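PDB 3RIQ: tailspike protein from Siphovirus 9NA, which recognises Salmonella lipopolysaccharide as its receptor and, as an endorhamnosidase, probably cleaves the polysaccharide chain. Local coordinates for residues Y251-E254 with A260-Y263; T290-D295 with Y301-L306. One frame throughout, in Å; residues are numbered along the deposited sequence.

Both contacts sit in the loops that leave the parallel right-handed beta-helix; their centres lie about 18 Å and 22 Å from the centre of the chain. Contact 1 joins short loops beside strands 249-250, 254-255, 258-259 and 266-273; its 260-263 segment is buried, and a straight backbone bond is backed by a charged pair. Contact 2 belongs wholly to the long excursion between strands 281-282 and 311-318 and is more mixed, with Thr290 and Pro302 exposed but Arg292 and Leu306 buried. There, side chains of one segment meet backbone atoms of the other, without backbone-to-backbone bonds. Arg261 and Arg292, both extended, also reach Asp285. A probable hydrogen bond between Tyr263 OH and Asp295 OD1 (2.7 Å) links the contacts.

Contact 1: Y251-E254 with A260-Y263; sequences YQNE and ARNY
Glu254 OE2 is gripped by two donors: Arg261 NH1, in a salt bridge of 3.0 Å, and the backbone N of Val293. The arginine nitrogen comes from above the carboxylate, 50° out of its plane, while the oxygen lies close to the guanidinium plane. Reaching it depends on an arginine chain extended from CG to NE (chi3 178°) and on a glutamate bent at chi2. Water 2 accepts from Arg261 NH2 at 2.9 Å and probably donates to Glu254 OE1, and Arg261 NE pairs with Asp285.

The guanidinium is sandwiched between two saturated carbons. Asn253 CA lies 3.4 Å above the centre of one face, and Arg292 CD lies across the other. Asn253 ND2 bonds Thr286 O.

At the backbone, Ala260 N meets Asn253 O at 2.8 Å, nearly straight at 177°. Ala260 CB packs 3.5 Å from Tyr251 CD2, and water 1 bridges Tyr251 O to Asn262 ND2. Glu254 and Asp285 probably offset the charge of the partly enclosed guanidinium and fix its rotation, so this loop junction is pinned electrostatically as well as through its backbone.

Contact 2: T290-D295 with Y301-L306; sequences TERVDD and YPWFQL
A type II beta turn, Pro302 to Gln305, with the Tyr301 carbonyl just before it, receives Arg292 within the long loop between strands 281-282 and 311-318. Arg292 takes Tyr301 O end-on with two nitrogens: NH1 lies 2.9 Å from that oxygen and NH2 lies 3.0 Å from it. The oxygen is only 1° out of the guanidinium plane, yet the two donors meet it differently. NH1 arrives in the carbonyl plane, whereas NH2 stands 40° above it. A weak third bond runs from NH2 to Pro302 O, the same oxygen that closes the turn by accepting from Gln305 N. The Arg292 side chain is extended from CG to NE (chi2 -161°), which carries the guanidinium across to the turn.

Leu306 approaches from the opposite direction and lays CD2 over the centre of one guanidinium face, 3.6 Å from Arg292 CZ, while its CD1 lies against NE. As this excursion from the beta-helix folds back, Asp285 ties arginine and turn together: its OD2 takes both Arg292 NH2, in a salt bridge, and Phe304 N. Arg292 NH1 also bonds Tyr296 O.

Trp303, at the second position of the turn, reaches back toward Thr290. Thr290 N sits over one indole face, 3.6 Å above the plane and offset toward the rim, and Thr290 O comes within 3.2 Å of Trp303 CZ3. The indole NE1 bonds Gly287 O, and Trp303 CD1 lies over the centre of the Phe304 ring.

Contact 1: Y251-E254 with A260-Y263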
# COMPACT_ATOMS: atom_id res chain seq x y z
N TYR A 251 -15.49 -10.75 -17.88
CA TYR A 251 -16.11 -11.92 -18.51
C TYR A 251 -15.08 -12.68 -19.37
O TYR A 251 -14.15 -12.12 -19.93
CB TYR A 251 -17.33 -11.48 -19.36
CG TYR A 251 -18.42 -12.55 -19.55
CD1 TYR A 251 -19.50 -12.63 -18.69
CD2 TYR A 251 -18.37 -13.44 -20.62
CE1 TYR A 251 -20.47 -13.61 -18.85
CE2 TYR A 251 -19.33 -14.41 -20.79
CZ TYR A 251 -20.37 -14.49 -19.92
OH TYR A 251 -21.37 -15.45 -20.09
N GLN A 252 -15.30 -14.00 -19.47
CA GLN A 252 -14.48 -14.89 -20.29
C GLN A 252 -15.16 -15.43 -21.55
O GLN A 252 -16.36 -15.59 -21.59
CB GLN A 252 -14.00 -16.08 -19.45
CG GLN A 252 -13.08 -15.67 -18.27
CD GLN A 252 -13.73 -15.80 -16.93
OE1 GLN A 252 -14.33 -16.82 -16.63
NE2 GLN A 252 -13.61 -14.81 -16.12
N ASN A 253 -14.37 -15.74 -22.55
CA ASN A 253 -14.85 -16.41 -23.76
C ASN A 253 -15.89 -15.57 -24.53
O ASN A 253 -15.70 -14.39 -24.63
CB ASN A 253 -15.34 -17.83 -23.43
CG ASN A 253 -14.24 -18.73 -22.82
OD1 ASN A 253 -13.13 -18.29 -22.53
ND2 ASN A 253 -14.57 -19.99 -22.62
N GLU A 254 -16.95 -16.17 -25.05
CA GLU A 254 -17.89 -15.49 -25.97
C GLU A 254 -19.27 -15.35 -25.33
O GLU A 254 -19.64 -16.18 -24.52
CB GLU A 254 -18.06 -16.28 -27.28
CG GLU A 254 -17.03 -15.96 -28.40
CD GLU A 254 -15.66 -16.58 -28.15
OE1 GLU A 254 -15.58 -17.76 -27.71
OE2 GLU A 254 -14.66 -15.91 -28.45
N ALA A 260 -16.28 -11.73 -25.37
CA ALA A 260 -16.76 -10.85 -24.32
C ALA A 260 -15.62 -10.46 -23.37
O ALA A 260 -15.86 -9.98 -22.25
CB ALA A 260 -17.86 -11.60 -23.53
N ARG A 261 -14.40 -10.73 -23.79
CA ARG A 261 -13.20 -10.54 -22.98
C ARG A 261 -12.87 -9.05 -22.79
O ARG A 261 -13.58 -8.18 -23.28
CB ARG A 261 -12.04 -11.28 -23.63
CG ARG A 261 -12.26 -12.81 -23.67
CD ARG A 261 -11.16 -13.44 -24.50
NE ARG A 261 -11.23 -14.91 -24.58
CZ ARG A 261 -11.91 -15.60 -25.49
NH1 ARG A 261 -12.64 -14.97 -26.42
NH2 ARG A 261 -11.85 -16.93 -25.49
N ASN A 262 -11.80 -8.77 -22.05
CA ASN A 262 -11.49 -7.40 -21.62
C ASN A 262 -10.00 -7.17 -21.51
O ASN A 262 -9.26 -8.10 -21.20
CB ASN A 262 -12.14 -7.11 -20.26
CG ASN A 262 -13.62 -7.35 -20.27
OD1 ASN A 262 -14.41 -6.44 -20.56
ND2 ASN A 262 -14.04 -8.61 -19.98
N TYR A 263 -9.59 -5.91 -21.71
CA TYR A 263 -8.19 -5.51 -21.81
C TYR A 263 -7.92 -4.20 -21.13
O TYR A 263 -8.79 -3.31 -21.09
CB TYR A 263 -7.77 -5.33 -23.30
CG TYR A 263 -7.69 -6.64 -24.06
CD1 TYR A 263 -6.47 -7.32 -24.19
CD2 TYR A 263 -8.83 -7.20 -24.65
CE1 TYR A 263 -6.40 -8.54 -24.86
CE2 TYR A 263 -8.76 -8.41 -25.34
CZ TYR A 263 -7.53 -9.08 -25.43
OH TYR A 263 -7.45 -10.26 -26.08
O HOH W 1 -11.70 -10.70 -19.85
O HOH W 2 -13.13 -18.69 -27.37

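Contact 2: T290-D295 with Y301-L306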
# COMPACT_ATOMS: atom_id res chain seq x y z
N THR A 290 -11.14 -22.92 -27.39
CA THR A 290 -11.99 -22.82 -28.56
C THR A 290 -11.57 -21.53 -29.27
O THR A 290 -11.29 -20.53 -28.62
CB THR A 290 -13.48 -22.71 -28.18
OG1 THR A 290 -13.75 -23.59 -27.07
CG2 THR A 290 -14.35 -23.11 -29.34
N GLU A 291 -11.53 -21.54 -30.59
CA GLU A 291 -11.13 -20.34 -31.32
C GLU A 291 -11.91 -19.10 -30.88
O GLU A 291 -13.14 -19.16 -30.61
CB GLU A 291 -11.26 -20.56 -32.84
CG GLU A 291 -10.71 -19.41 -33.62
CD GLU A 291 -9.20 -19.27 -33.45
OE1 GLU A 291 -8.45 -19.81 -34.29
OE2 GLU A 291 -8.76 -18.64 -32.47
N ARG A 292 -11.19 -17.99 -30.75
CA ARG A 292 -11.81 -16.76 -30.32
C ARG A 292 -12.44 -16.04 -31.50
O ARG A 292 -11.95 -16.15 -32.64
CB ARG A 292 -10.74 -15.90 -29.67
CG ARG A 292 -9.98 -16.65 -28.56
CD ARG A 292 -9.26 -15.66 -27.60
NE ARG A 292 -8.31 -16.33 -26.68
CZ ARG A 292 -7.06 -16.70 -26.98
NH1 ARG A 292 -6.56 -16.46 -28.21
NH2 ARG A 292 -6.26 -17.28 -26.05
N VAL A 293 -13.54 -15.35 -31.24
CA VAL A 293 -14.25 -14.65 -32.29
C VAL A 293 -14.15 -13.14 -32.05
O VAL A 293 -14.58 -12.64 -31.01
CB VAL A 293 -15.74 -15.08 -32.35
CG1 VAL A 293 -16.41 -14.40 -33.52
CG2 VAL A 293 -15.87 -16.61 -32.50
N ASP A 294 -13.61 -12.42 -33.04
CA ASP A 294 -13.40 -10.96 -32.98
C ASP A 294 -12.46 -10.63 -31.78
O ASP A 294 -12.72 -9.75 -30.94
CB ASP A 294 -14.73 -10.18 -32.92
CG ASP A 294 -15.59 -10.38 -34.15
OD1 ASP A 294 -15.04 -10.54 -35.27
OD2 ASP A 294 -16.83 -10.39 -34.00
N ASP A 295 -11.38 -11.40 -31.70
CA ASP A 295 -10.36 -11.24 -30.67
C ASP A 295 -9.12 -11.92 -31.24
O ASP A 295 -9.15 -12.50 -32.36
CB ASP A 295 -10.81 -11.90 -29.35
CG ASP A 295 -10.24 -11.21 -28.12
OD1 ASP A 295 -9.09 -10.77 -28.16
OD2 ASP A 295 -10.97 -11.14 -27.09
N TYR A 301 -2.19 -15.99 -29.65
CA TYR A 301 -1.93 -16.16 -28.20
C TYR A 301 -2.62 -17.41 -27.73
O TYR A 301 -3.84 -17.50 -27.81
CB TYR A 301 -2.49 -14.97 -27.41
CG TYR A 301 -1.70 -13.73 -27.65
CD1 TYR A 301 -0.47 -13.54 -27.01
CD2 TYR A 301 -2.12 -12.76 -28.58
CE1 TYR A 301 0.29 -12.42 -27.27
CE2 TYR A 301 -1.36 -11.63 -28.85
CZ TYR A 301 -0.16 -11.47 -28.17
OH TYR A 301 0.60 -10.36 -28.41
N PRO A 302 -1.85 -18.36 -27.15
CA PRO A 302 -2.46 -19.55 -26.58
C PRO A 302 -3.45 -19.27 -25.49
O PRO A 302 -3.47 -18.17 -24.90
CB PRO A 302 -1.27 -20.31 -26.00
CG PRO A 302 -0.09 -19.88 -26.85
CD PRO A 302 -0.37 -18.40 -27.09
N TRP A 303 -4.27 -20.29 -25.21
CA TRP A 303 -5.27 -20.18 -24.13
C TRP A 303 -4.59 -19.74 -22.82
O TRP A 303 -3.50 -20.23 -22.48
CB TRP A 303 -5.93 -21.53 -23.92
CG TRP A 303 -7.34 -21.52 -23.47
CD1 TRP A 303 -7.86 -22.11 -22.32
CD2 TRP A 303 -8.47 -20.95 -24.16
NE1 TRP A 303 -9.22 -21.93 -22.27
CE2 TRP A 303 -9.63 -21.25 -23.39
CE3 TRP A 303 -8.61 -20.24 -25.36
CZ2 TRP A 303 -10.91 -20.84 -23.78
CZ3 TRP A 303 -9.90 -19.85 -25.78
CH2 TRP A 303 -11.04 -20.16 -24.98
N PHE A 304 -5.23 -18.81 -22.13
CA PHE A 304 -4.80 -18.24 -20.84
C PHE A 304 -3.68 -17.23 -20.99
O PHE A 304 -3.20 -16.70 -20.00
CB PHE A 304 -4.41 -19.29 -19.77
CG PHE A 304 -5.48 -20.31 -19.47
CD1 PHE A 304 -6.78 -19.91 -19.13
CD2 PHE A 304 -5.18 -21.68 -19.53
CE1 PHE A 304 -7.75 -20.86 -18.82
CE2 PHE A 304 -6.16 -22.67 -19.22
CZ PHE A 304 -7.45 -22.26 -18.87
N GLN A 305 -3.27 -16.93 -22.23
CA GLN A 305 -2.08 -16.07 -22.43
C GLN A 305 -2.35 -14.81 -23.26
O GLN A 305 -1.43 -14.25 -23.88
CB GLN A 305 -0.93 -16.90 -23.02
CG GLN A 305 -0.57 -18.09 -22.15
CD GLN A 305 0.64 -18.87 -22.62
OE1 GLN A 305 1.18 -18.63 -23.71
NE2 GLN A 305 1.06 -19.83 -21.80
N LEU A 306 -3.59 -14.33 -23.26
CA LEU A 306 -3.87 -13.08 -23.98
C LEU A 306 -3.11 -11.93 -23.33
O LEU A 306 -2.97 -11.91 -22.10
CB LEU A 306 -5.38 -12.78 -23.97
CG LEU A 306 -6.22 -13.71 -24.86
CD1 LEU A 306 -7.73 -13.64 -24.52
CD2 LEU A 306 -5.95 -13.37 -26.35